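PDB 4FS7: uncharacterized protein, which is of unknown function but, as an extracellular leucine-rich repeat protein of the BspA type, probably takes part in protein binding. Local coordinates for residues A66-R71 with A89-S94; C111-C116 with E134-C139; T300-L305 with T320-I325. All coordinates share one frame; numbering follows the deposited sequence. Where two conformers were deposited one is given.

Interaction 1. Residues A66-R71 with A89-S94; sequences AFQGCR and AFENCS
The rings of F67 and F90 lie side by side and point the same way, nearly parallel (19°) but slid so far that they barely overlap; CD2 of F67 meets CE1 of F90 at 3.7 Å. Flat apolar groups suit this inner position: both rings also pack on I62, and F67 goes on to V22 and L25. Next to them C93, compact and apolar, sets its SG 3.9 Å from F67 CB.

Each segment makes a type II turn, F67–C70 and F90–C93, and the two turns stack as equivalent bends of successive solenoid coils, as in BspA-type leucine-rich repeats. Backbone bonds join the coils: F67 N to A89 O at 2.8 Å, and G69 N to E91 O at 2.8 Å, almost straight (169°). Positive phi favours glycine at G69, and N92, also at positive phi, takes the equivalent place, asparagine tolerating it well.

At the outer edge R71, extended from CG to NE, brings NH1 to S94 OG at 2.9 Å, in the guanidinium plane, while N92 O lies over one guanidinium face. A water joins the same NH1 to N92 OD1.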
ATOM      1  N   ALA A  66       8.236  -1.394 -28.551  1.00 15.01           N
ATOM      2  CA  ALA A  66       8.340  -0.744 -29.854  1.00 14.79           C
ATOM      3  C   ALA A  66       8.661   0.747 -29.750  1.00 15.61           C
ATOM      4  O   ALA A  66       9.530   1.268 -30.477  1.00 17.59           O
ATOM      5  CB  ALA A  66       7.037  -0.955 -30.643  1.00 16.87           C
ATOM      6  N   PHE A  67       8.011   1.434 -28.806  1.00 15.43           N
ATOM      7  CA  PHE A  67       8.204   2.873 -28.621  1.00 15.56           C
ATOM      8  C   PHE A  67       8.933   3.208 -27.301  1.00 16.04           C
ATOM      9  O   PHE A  67       8.901   4.346 -26.840  1.00 18.02           O
ATOM     10  CB  PHE A  67       6.895   3.653 -28.699  1.00 15.70           C
ATOM     11  CG  PHE A  67       6.228   3.572 -30.036  1.00 16.57           C
ATOM     12  CD1 PHE A  67       6.590   4.416 -31.067  1.00 20.76           C
ATOM     13  CD2 PHE A  67       5.260   2.607 -30.258  1.00 17.42           C
ATOM     14  CE1 PHE A  67       5.948   4.302 -32.298  1.00 22.73           C
ATOM     15  CE2 PHE A  67       4.645   2.473 -31.450  1.00 17.87           C
ATOM     16  CZ  PHE A  67       4.979   3.331 -32.490  1.00 20.71           C
ATOM     17  N   GLN A  68       9.592   2.216 -26.720  1.00 16.08           N
ATOM     18  CA  GLN A  68      10.285   2.399 -25.440  1.00 17.53           C
ATOM     19  C   GLN A  68      11.309   3.532 -25.543  1.00 17.28           C
ATOM     20  O   GLN A  68      12.158   3.548 -26.463  1.00 20.43           O
ATOM     21  CB  GLN A  68      10.949   1.100 -25.034  1.00 16.77           C
ATOM     22  CG  GLN A  68      11.742   1.155 -23.762  1.00 19.30           C
ATOM     23  CD  GLN A  68      12.355  -0.183 -23.420  1.00 20.52           C
ATOM     24  OE1 GLN A  68      13.088  -0.762 -24.218  1.00 23.41           O
ATOM     25  NE2 GLN A  68      12.076  -0.680 -22.222  1.00 24.30           N
ATOM     26  N   GLY A  69      11.204   4.510 -24.641  1.00 18.47           N
ATOM     27  CA  GLY A  69      12.132   5.634 -24.605  1.00 19.71           C
ATOM     28  C   GLY A  69      11.915   6.710 -25.640  1.00 21.20           C
ATOM     29  O   GLY A  69      12.767   7.570 -25.799  1.00 23.05           O
ATOM     30  N   CYS A  70      10.791   6.683 -26.342  0.80 19.67           N
ATOM     31  CA  CYS A  70      10.483   7.700 -27.355  0.80 20.90           C
ATOM     32  C   CYS A  70       9.902   8.932 -26.676  0.80 22.90           C
ATOM     33  O   CYS A  70       8.711   9.200 -26.740  0.80 22.86           O
ATOM     34  CB  CYS A  70       9.520   7.141 -28.408  0.80 21.21           C
ATOM     35  SG  CYS A  70      10.188   5.806 -29.444  0.80 22.86           S
ATOM     36  N   ARG A  71      10.790   9.712 -26.061  1.00 22.58           N
ATOM     37  CA  ARG A  71      10.398  10.811 -25.196  1.00 24.25           C
ATOM     38  C   ARG A  71       9.896  12.051 -25.895  1.00 23.58           C
ATOM     39  O   ARG A  71       9.477  12.993 -25.217  1.00 26.06           O
ATOM     40  CB  ARG A  71      11.565  11.195 -24.297  1.00 26.02           C
ATOM     41  CG  ARG A  71      12.019  10.081 -23.392  1.00 30.44           C
ATOM     42  CD  ARG A  71      13.036  10.589 -22.376  1.00 35.37           C
ATOM     43  NE  ARG A  71      13.484   9.528 -21.483  1.00 38.93           N
ATOM     44  CZ  ARG A  71      12.848   9.126 -20.383  1.00 40.74           C
ATOM     45  NH1 ARG A  71      11.688   9.677 -20.004  1.00 39.65           N
ATOM     46  NH2 ARG A  71      13.378   8.149 -19.656  1.00 41.12           N
ATOM     47  N   ALA A  89       5.620  -1.438 -24.443  1.00 12.95           N
ATOM     48  CA  ALA A  89       5.491  -0.809 -25.761  1.00 13.16           C
ATOM     49  C   ALA A  89       5.666   0.712 -25.756  1.00 13.09           C
ATOM     50  O   ALA A  89       6.215   1.270 -26.710  1.00 14.41           O
ATOM     51  CB  ALA A  89       4.169  -1.227 -26.400  1.00 13.55           C
ATOM     52  N   PHE A  90       5.190   1.395 -24.708  1.00 12.54           N
ATOM     53  CA  PHE A  90       5.269   2.842 -24.625  1.00 13.52           C
ATOM     54  C   PHE A  90       6.026   3.244 -23.349  1.00 13.79           C
ATOM     55  O   PHE A  90       5.840   4.338 -22.855  1.00 15.19           O
ATOM     56  CB  PHE A  90       3.867   3.477 -24.664  1.00 13.69           C
ATOM     57  CG  PHE A  90       2.977   2.856 -25.694  1.00 13.11           C
ATOM     58  CD1 PHE A  90       3.179   3.046 -27.047  1.00 16.01           C
ATOM     59  CD2 PHE A  90       1.959   2.062 -25.307  1.00 14.29           C
ATOM     60  CE1 PHE A  90       2.343   2.395 -27.975  1.00 13.91           C
ATOM     61  CE2 PHE A  90       1.128   1.446 -26.198  1.00 16.69           C
ATOM     62  CZ  PHE A  90       1.332   1.589 -27.531  1.00 14.38           C
ATOM     63  N   GLU A  91       6.891   2.364 -22.843  1.00 14.52           N
ATOM     64  CA  GLU A  91       7.603   2.633 -21.599  0.50 14.72           C
ATOM     65  C   GLU A  91       8.436   3.904 -21.771  1.00 15.44           C
ATOM     66  O   GLU A  91       9.162   4.049 -22.769  1.00 17.21           O
ATOM     67  CB  GLU A  91       8.483   1.453 -21.217  0.50 15.60           C
ATOM     68  CG  GLU A  91       8.890   1.460 -19.742  0.50 17.21           C
ATOM     69  CD  GLU A  91      10.159   0.707 -19.460  0.50 24.44           C
ATOM     70  OE1 GLU A  91      11.140   0.896 -20.223  0.50 23.50           O
ATOM     71  OE2 GLU A  91      10.166  -0.057 -18.459  0.50 26.28           O
ATOM     72  N   ASN A  92       8.343   4.805 -20.802  1.00 15.65           N
ATOM     73  CA  ASN A  92       9.127   6.035 -20.827  1.00 16.77           C
ATOM     74  C   ASN A  92       8.876   6.958 -22.008  1.00 16.93           C
ATOM     75  O   ASN A  92       9.735   7.750 -22.365  1.00 19.10           O
ATOM     76  CB  ASN A  92      10.638   5.737 -20.637  1.00 18.98           C
ATOM     77  CG  ASN A  92      10.933   5.143 -19.269  1.00 20.54           C
ATOM     78  OD1 ASN A  92      10.262   5.468 -18.277  1.00 26.23           O
ATOM     79  ND2 ASN A  92      11.929   4.280 -19.213  1.00 26.48           N
ATOM     80  N   CYS A  93       7.687   6.875 -22.579  1.00 16.81           N
ATOM     81  CA  CYS A  93       7.206   7.901 -23.498  1.00 16.92           C
ATOM     82  C   CYS A  93       6.681   9.068 -22.686  1.00 17.92           C
ATOM     83  O   CYS A  93       5.475   9.268 -22.535  1.00 17.07           O
ATOM     84  CB  CYS A  93       6.129   7.376 -24.454  1.00 16.11           C
ATOM     85  SG  CYS A  93       6.829   6.176 -25.663  1.00 17.57           S
ATOM     86  N   SER A  94       7.628   9.871 -22.181  1.00 18.56           N
ATOM     87  CA  SER A  94       7.306  10.879 -21.160  1.00 19.71           C
ATOM     88  C   SER A  94       6.604  12.122 -21.629  1.00 18.14           C
ATOM     89  O   SER A  94       6.162  12.905 -20.795  1.00 21.51           O
ATOM     90  CB  SER A  94       8.519  11.247 -20.320  1.00 23.81           C
ATOM     91  OG  SER A  94       9.638  11.374 -21.123  1.00 24.65           O
TER
HETATM   92  O   HOH W   1       9.674   8.445 -18.116  1.00 25.32           O

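Interaction 2. Residues C111-C116 with E134-C139; sequences CTFSGC and EAFKGC
F113 and F136 fit together like overlapping roof tiles: their rings point the same way with planes only 7° apart, and the lateral slide lets CD2 of F113 settle against CE1 of F136 at a close 3.3 Å. With CG beside its backbone N (chi1 -61°), F113 directs the ring inward along its neighbour, where it also packs on I108 and I122, while A135 O sits at the ring's edge, near its plane. Were F113 replaced by an alanine, the F136 ring would probably lose its flank and a gap would open in the core.

The sulfur of C139 is the next bump, resting 3.7 Å from F113 CB and 4.0 Å from C116 CB. A cysteine is compact enough for this niche. At the turn itself a bump has no place: a CB on G138 would point at the other segment, close to G115 N, and the backbone angles at both G115 and G138 themselves call for glycine. These residues belong to type II turns, F113–C116 and F136–C139, stacked in register as in a leucine-rich repeat solenoid. Two backbone bonds tie them, F113 N to A135 O at 2.8 Å and G115 N to K137 O at 2.8 Å.

Toward the outer side, C111 SG nestles against E134 CB at 3.8 Å, and S114 CB leans on E134 O. A water links S114 OG with E134 OE1, which accepts from it at 2.6 Å. Of the K137 side chain, CB lies beside S114 OG; the rest leads away, and NZ forms a salt bridge with E156. Since peptide groups bond from coil to coil, the stack probably needs few polar side-chain bonds.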
ATOM      1  N   CYS A 111       4.596  -3.050 -17.803  1.00 12.62           N
ATOM      2  CA  CYS A 111       5.284  -1.793 -18.051  1.00 13.00           C
ATOM      3  C   CYS A 111       4.882  -1.103 -19.370  1.00 12.74           C
ATOM      4  O   CYS A 111       5.616  -0.223 -19.830  1.00 13.57           O
ATOM      5  CB  CYS A 111       6.811  -1.970 -18.013  1.00 14.42           C
ATOM      6  SG  CYS A 111       7.418  -2.423 -16.377  1.00 17.53           S
ATOM      7  N   THR A 112       3.694  -1.396 -19.918  1.00 12.26           N
ATOM      8  CA  THR A 112       3.379  -0.853 -21.241  1.00 12.45           C
ATOM      9  C   THR A 112       3.348   0.671 -21.262  1.00 12.98           C
ATOM     10  O   THR A 112       3.787   1.277 -22.247  1.00 13.46           O
ATOM     11  CB  THR A 112       2.047  -1.432 -21.720  1.00 13.53           C
ATOM     12  OG1 THR A 112       2.190  -2.828 -21.850  1.00 14.87           O
ATOM     13  CG2 THR A 112       1.614  -0.849 -23.070  1.00 14.42           C
ATOM     14  N   PHE A 113       2.832   1.296 -20.187  1.00 11.64           N
ATOM     15  CA  PHE A 113       2.767   2.719 -20.066  1.00 13.43           C
ATOM     16  C   PHE A 113       3.558   3.233 -18.873  1.00 12.76           C
ATOM     17  O   PHE A 113       3.341   4.353 -18.422  1.00 14.28           O
ATOM     18  CB  PHE A 113       1.323   3.216 -19.974  1.00 13.66           C
ATOM     19  CG  PHE A 113       0.484   2.902 -21.158  1.00 13.62           C
ATOM     20  CD1 PHE A 113       0.439   3.784 -22.236  1.00 18.97           C
ATOM     21  CD2 PHE A 113      -0.308   1.756 -21.213  1.00 14.76           C
ATOM     22  CE1 PHE A 113      -0.348   3.489 -23.328  1.00 20.99           C
ATOM     23  CE2 PHE A 113      -1.117   1.490 -22.337  1.00 17.76           C
ATOM     24  CZ  PHE A 113      -1.131   2.380 -23.363  1.00 20.28           C
ATOM     25  N   SER A 114       4.452   2.408 -18.346  1.00 13.01           N
ATOM     26  CA  SER A 114       5.260   2.829 -17.222  1.00 13.78           C
ATOM     27  C   SER A 114       6.088   4.060 -17.629  1.00 14.44           C
ATOM     28  O   SER A 114       6.737   4.076 -18.691  1.00 16.44           O
ATOM     29  CB  SER A 114       6.169   1.718 -16.787  1.00 15.18           C
ATOM     30  OG  SER A 114       6.966   2.160 -15.667  1.00 17.61           O
ATOM     31  N   GLY A 115       6.076   5.093 -16.809  1.00 14.51           N
ATOM     32  CA  GLY A 115       6.849   6.269 -17.118  1.00 14.74           C
ATOM     33  C   GLY A 115       6.226   7.308 -18.038  1.00 15.71           C
ATOM     34  O   GLY A 115       6.878   8.274 -18.439  1.00 17.31           O
ATOM     35  N   CYS A 116       4.963   7.117 -18.392  1.00 15.60           N
ATOM     36  CA  CYS A 116       4.244   8.052 -19.264  1.00 15.75           C
ATOM     37  C   CYS A 116       3.665   9.164 -18.410  1.00 16.20           C
ATOM     38  O   CYS A 116       2.459   9.267 -18.199  1.00 15.22           O
ATOM     39  CB  CYS A 116       3.157   7.305 -20.059  1.00 15.76           C
ATOM     40  SG  CYS A 116       3.881   6.201 -21.303  1.00 16.22           S
ATOM     41  N   GLU A 134       3.077  -3.114 -13.185  1.00 11.28           N
ATOM     42  CA  GLU A 134       3.579  -1.791 -13.466  1.00 10.94           C
ATOM     43  C   GLU A 134       3.032  -1.212 -14.774  1.00 11.57           C
ATOM     44  O   GLU A 134       3.624  -0.343 -15.374  1.00 12.29           O
ATOM     45  CB  GLU A 134       5.097  -1.747 -13.432  1.00 12.29           C
ATOM     46  CG  GLU A 134       5.628  -2.048 -12.028  1.00 13.53           C
ATOM     47  CD  GLU A 134       7.116  -2.227 -11.947  1.00 23.01           C
ATOM     48  OE1 GLU A 134       7.857  -1.809 -12.822  1.00 28.40           O
ATOM     49  OE2 GLU A 134       7.574  -2.785 -10.915  1.00 31.49           O
ATOM     50  N   ALA A 135       1.865  -1.681 -15.213  1.00 10.85           N
ATOM     51  CA  ALA A 135       1.378  -1.310 -16.553  1.00 10.94           C
ATOM     52  C   ALA A 135       1.207   0.183 -16.755  1.00 10.99           C
ATOM     53  O   ALA A 135       1.420   0.690 -17.854  1.00 12.06           O
ATOM     54  CB  ALA A 135       0.058  -2.051 -16.839  1.00 12.90           C
ATOM     55  N   PHE A 136       0.735   0.877 -15.710  1.00 10.63           N
ATOM     56  CA  PHE A 136       0.443   2.304 -15.783  1.00 11.60           C
ATOM     57  C   PHE A 136       1.257   3.107 -14.750  1.00 11.80           C
ATOM     58  O   PHE A 136       0.874   4.212 -14.397  1.00 12.84           O
ATOM     59  CB  PHE A 136      -1.049   2.586 -15.612  1.00 11.91           C
ATOM     60  CG  PHE A 136      -1.898   1.998 -16.709  1.00 12.04           C
ATOM     61  CD1 PHE A 136      -1.948   2.605 -17.966  1.00 12.83           C
ATOM     62  CD2 PHE A 136      -2.584   0.794 -16.544  1.00 13.90           C
ATOM     63  CE1 PHE A 136      -2.712   2.075 -18.959  1.00 15.00           C
ATOM     64  CE2 PHE A 136      -3.346   0.278 -17.582  1.00 15.20           C
ATOM     65  CZ  PHE A 136      -3.380   0.927 -18.776  1.00 15.80           C
ATOM     66  N   LYS A 137       2.392   2.561 -14.324  1.00 11.97           N
ATOM     67  CA  LYS A 137       3.160   3.183 -13.253  1.00 11.79           C
ATOM     68  C   LYS A 137       3.618   4.580 -13.667  1.00 12.43           C
ATOM     69  O   LYS A 137       4.308   4.770 -14.689  1.00 15.64           O
ATOM     70  CB  LYS A 137       4.327   2.290 -12.861  1.00 13.17           C
ATOM     71  CG  LYS A 137       5.203   2.865 -11.763  1.00 16.44           C
ATOM     72  CD  LYS A 137       6.238   1.862 -11.271  1.00 19.83           C
ATOM     73  CE  LYS A 137       6.949   2.364 -10.029  1.00 24.13           C
ATOM     74  NZ  LYS A 137       7.823   1.300  -9.428  1.00 31.09           N
ATOM     75  N   GLY A 138       3.220   5.591 -12.920  1.00 13.58           N
ATOM     76  CA  GLY A 138       3.626   6.962 -13.212  1.00 13.99           C
ATOM     77  C   GLY A 138       2.735   7.716 -14.157  1.00 14.62           C
ATOM     78  O   GLY A 138       2.948   8.895 -14.372  1.00 18.46           O
ATOM     79  N   CYS A 139       1.717   7.093 -14.704  1.00 13.16           N
ATOM     80  CA  CYS A 139       0.814   7.831 -15.592  1.00 14.02           C
ATOM     81  C   CYS A 139       0.077   8.919 -14.845  1.00 14.30           C
ATOM     82  O   CYS A 139      -0.158   8.809 -13.655  1.00 17.39           O
ATOM     83  CB  CYS A 139      -0.191   6.883 -16.220  1.00 14.35           C
ATOM     84  SG  CYS A 139       0.498   5.806 -17.510  1.00 15.82           S
TER
HETATM   85  O   HOH W   2       8.309   0.379 -14.172  1.00 27.77           O

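Interaction 3. Residues T300-L305 with T320-I325; sequences TEVKLL and TSLVSI
From T300 to L304 and from S321 to I325 the chain runs in almost the same direction, the two paths 25° apart, and they diverge from 4.6 Å between CA of T300 and CA of L322 to 6.3 Å between CA of V302 and CA of I325. They come from neighbouring coils of the BspA-type leucine-rich repeat region, with V302 and I325 at equivalent places. Strand 301-304 is the outermost of a parallel sheet, bonded on its far side to strand 280-283, whereas the short, weakly bonded strand about 324-325 pairs onward with 347-348. At the seam between these sheets water replaces the direct ladder. One molecule donates to T300 O and accepts from V323 N; another accepts from V302 N and donates to S324 O, so these four peptide groups are joined through water.

Beneath the waters the branched apolar residues close the gap. V302 stands between two partners, and its fork serves both: CG2 reaches L322 CD1 at 3.9 Å, the two side chains crossing at about a right angle, while CG1 touches I325 CD1 at 3.8 Å. I325, with CG1 anti to its backbone N (chi1 -167°), sends that long branch across to the strand, and the same CD1 lies 4.1 Å from CD1 of L304. Leucine and isoleucine suit these inward positions, being long enough to meet across the wider spacing, and I325 also packs on I348.

At the T300 end S321 turns its hydroxyl to S297 O. The T300 methyl packs there, its CG2 3.7 Å from S321 CB and 3.6 Å from S321 O.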
ATOM      1  N   THR A 300      -2.462   9.440  24.471  1.00 10.18           N
ATOM      2  CA  THR A 300      -2.829   9.837  25.824  1.00 10.14           C
ATOM      3  C   THR A 300      -3.921   8.984  26.437  1.00 10.68           C
ATOM      4  O   THR A 300      -4.161   9.103  27.651  1.00 14.23           O
ATOM      5  CB  THR A 300      -3.206  11.351  25.869  1.00 11.77           C
ATOM      6  OG1 THR A 300      -4.277  11.577  24.938  1.00 14.82           O
ATOM      7  CG2 THR A 300      -2.033  12.253  25.586  1.00 13.18           C
ATOM      8  N   GLU A 301      -4.587   8.101  25.700  1.00 10.93           N
ATOM      9  CA  GLU A 301      -5.577   7.199  26.255  1.00 12.12           C
ATOM     10  C   GLU A 301      -5.424   5.825  25.663  1.00 11.92           C
ATOM     11  O   GLU A 301      -5.525   5.660  24.436  1.00 12.61           O
ATOM     12  CB  GLU A 301      -7.002   7.670  26.024  0.50 16.17           C
ATOM     13  CG  GLU A 301      -8.026   6.603  26.398  0.50 20.80           C
ATOM     14  CD  GLU A 301      -9.425   7.121  26.458  0.50 25.48           C
ATOM     15  OE1 GLU A 301      -9.685   8.022  27.296  0.50 25.11           O
ATOM     16  OE2 GLU A 301     -10.262   6.616  25.675  0.50 30.22           O
ATOM     17  N   VAL A 302      -5.158   4.851  26.509  1.00 11.18           N
ATOM     18  CA  VAL A 302      -4.993   3.470  26.088  1.00 11.16           C
ATOM     19  C   VAL A 302      -5.870   2.562  26.912  1.00 13.08           C
ATOM     20  O   VAL A 302      -5.686   2.448  28.142  1.00 15.22           O
ATOM     21  CB  VAL A 302      -3.522   2.995  26.192  1.00 11.87           C
ATOM     22  CG1 VAL A 302      -3.420   1.530  25.773  1.00 13.33           C
ATOM     23  CG2 VAL A 302      -2.587   3.880  25.395  1.00 12.66           C
ATOM     24  N   LYS A 303      -6.876   1.983  26.265  1.00 10.53           N
ATOM     25  CA  LYS A 303      -7.727   0.974  26.865  1.00 10.39           C
ATOM     26  C   LYS A 303      -7.330  -0.401  26.398  1.00 10.79           C
ATOM     27  O   LYS A 303      -7.539  -0.747  25.236  1.00 12.75           O
ATOM     28  CB  LYS A 303      -9.203   1.262  26.583  1.00 12.66           C
ATOM     29  CG  LYS A 303     -10.131   0.136  27.088  1.00 16.55           C
ATOM     30  CD  LYS A 303     -10.167   0.032  28.571  1.00 19.94           C
ATOM     31  CE  LYS A 303     -10.968  -1.222  29.019  1.00 23.05           C
ATOM     32  NZ  LYS A 303     -11.089  -1.300  30.532  1.00 27.26           N
ATOM     33  N   LEU A 304      -6.714  -1.167  27.285  1.00 11.72           N
ATOM     34  CA  LEU A 304      -6.396  -2.577  27.069  1.00 11.38           C
ATOM     35  C   LEU A 304      -7.508  -3.427  27.647  1.00 12.29           C
ATOM     36  O   LEU A 304      -7.782  -3.352  28.837  1.00 13.10           O
ATOM     37  CB  LEU A 304      -5.047  -2.969  27.694  1.00 11.86           C
ATOM     38  CG  LEU A 304      -3.850  -2.174  27.196  1.00 12.42           C
ATOM     39  CD1 LEU A 304      -2.582  -2.672  27.960  1.00 16.61           C
ATOM     40  CD2 LEU A 304      -3.681  -2.238  25.657  1.00 14.50           C
ATOM     41  N   LEU A 305      -8.173  -4.211  26.811  1.00 11.96           N
ATOM     42  CA  LEU A 305      -9.241  -5.080  27.269  1.00 12.46           C
ATOM     43  C   LEU A 305      -8.699  -6.252  28.098  1.00 12.64           C
ATOM     44  O   LEU A 305      -7.505  -6.519  28.070  1.00 12.10           O
ATOM     45  CB  LEU A 305     -10.069  -5.569  26.087  1.00 12.81           C
ATOM     46  CG  LEU A 305     -10.744  -4.425  25.272  1.00 17.47           C
ATOM     47  CD1 LEU A 305     -11.472  -5.028  24.064  1.00 19.99           C
ATOM     48  CD2 LEU A 305     -11.628  -3.513  26.069  1.00 21.68           C
ATOM     49  N   THR A 320       5.619   9.619  24.664  1.00  8.60           N
ATOM     50  CA  THR A 320       6.046  10.659  25.591  1.00  9.46           C
ATOM     51  C   THR A 320       4.930  11.490  26.211  1.00 10.85           C
ATOM     52  O   THR A 320       5.219  12.253  27.142  1.00 12.92           O
ATOM     53  CB  THR A 320       7.063  11.592  24.922  1.00 11.26           C
ATOM     54  OG1 THR A 320       6.533  12.032  23.671  1.00 13.23           O
ATOM     55  CG2 THR A 320       8.432  10.890  24.734  1.00 11.91           C
ATOM     56  N   SER A 321       3.695  11.314  25.768  1.00  9.35           N
ATOM     57  CA  SER A 321       2.540  12.017  26.338  1.00 10.13           C
ATOM     58  C   SER A 321       1.663  11.131  27.226  1.00  9.25           C
ATOM     59  O   SER A 321       0.721  11.631  27.844  1.00 10.88           O
ATOM     60  CB  SER A 321       1.664  12.585  25.203  1.00 12.15           C
ATOM     61  OG  SER A 321       2.304  13.651  24.544  1.00 15.44           O
ATOM     62  N   LEU A 322       1.954   9.838  27.310  1.00  8.82           N
ATOM     63  CA  LEU A 322       1.103   8.911  28.029  1.00  9.11           C
ATOM     64  C   LEU A 322       1.361   9.037  29.538  1.00  9.81           C
ATOM     65  O   LEU A 322       2.471   8.841  29.980  1.00 11.64           O
ATOM     66  CB  LEU A 322       1.441   7.486  27.586  1.00 11.27           C
ATOM     67  CG  LEU A 322       0.592   6.345  28.176  1.00 12.69           C
ATOM     68  CD1 LEU A 322      -0.926   6.545  27.787  1.00 14.97           C
ATOM     69  CD2 LEU A 322       1.171   4.992  27.747  1.00 16.79           C
ATOM     70  N   VAL A 323       0.319   9.358  30.297  1.00 10.44           N
ATOM     71  CA  VAL A 323       0.431   9.630  31.733  1.00 11.18           C
ATOM     72  C   VAL A 323      -0.024   8.441  32.547  1.00 10.00           C
ATOM     73  O   VAL A 323       0.553   8.121  33.611  1.00 10.57           O
ATOM     74  CB  VAL A 323      -0.419  10.882  32.085  1.00 11.54           C
ATOM     75  CG1 VAL A 323      -0.579  10.982  33.634  1.00 13.62           C
ATOM     76  CG2 VAL A 323       0.257  12.084  31.554  1.00 13.30           C
ATOM     77  N   SER A 324      -1.080   7.781  32.104  1.00 11.45           N
ATOM     78  CA  SER A 324      -1.703   6.651  32.831  1.00 13.93           C
ATOM     79  C   SER A 324      -1.932   5.487  31.898  1.00 13.71           C
ATOM     80  O   SER A 324      -2.368   5.685  30.747  1.00 16.00           O
ATOM     81  CB  SER A 324      -3.063   7.055  33.416  1.00 17.75           C
ATOM     82  OG  SER A 324      -2.946   8.231  34.204  1.00 17.84           O
ATOM     83  N   ILE A 325      -1.748   4.286  32.416  1.00 12.88           N
ATOM     84  CA  ILE A 325      -2.227   3.100  31.748  1.00 13.31           C
ATOM     85  C   ILE A 325      -2.629   2.042  32.784  1.00 14.52           C
ATOM     86  O   ILE A 325      -1.913   1.794  33.776  1.00 14.17           O
ATOM     87  CB  ILE A 325      -1.254   2.574  30.698  1.00 13.63           C
ATOM     88  CG1 ILE A 325      -1.902   1.512  29.784  1.00 14.25           C
ATOM     89  CG2 ILE A 325       0.036   2.042  31.401  1.00 14.99           C
ATOM     90  CD1 ILE A 325      -0.997   1.056  28.619  1.00 15.35           C
TER
HETATM   91  O   HOH W   3      -2.647   9.123  29.921  1.00 23.07           O
HETATM   92  O   HOH W   4      -4.679   5.555  29.330  1.00 16.49           O

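In the fold
From the N terminus, the chain leaves strand 55-62, bends through 66-71 and returns one coil later at 89-94, where interaction 1 closes the first of the three loops. The next coil brings 111-116 directly onto 89-94, through probable backbone hydrogen bonds F90 N–T112 O and N92 N–S114 O and the meeting of F90 with F113. Interaction 2 then closes a second loop by adding 134-139, so four consecutive bends form one continuous stack. Interaction 3 closes its loop much later, toward the C-terminal part of the solenoid, its centre about 45 Å from that of interaction 2, across the chain's centre. All three follow in series, none nested or crossing, each tying one coil to the next.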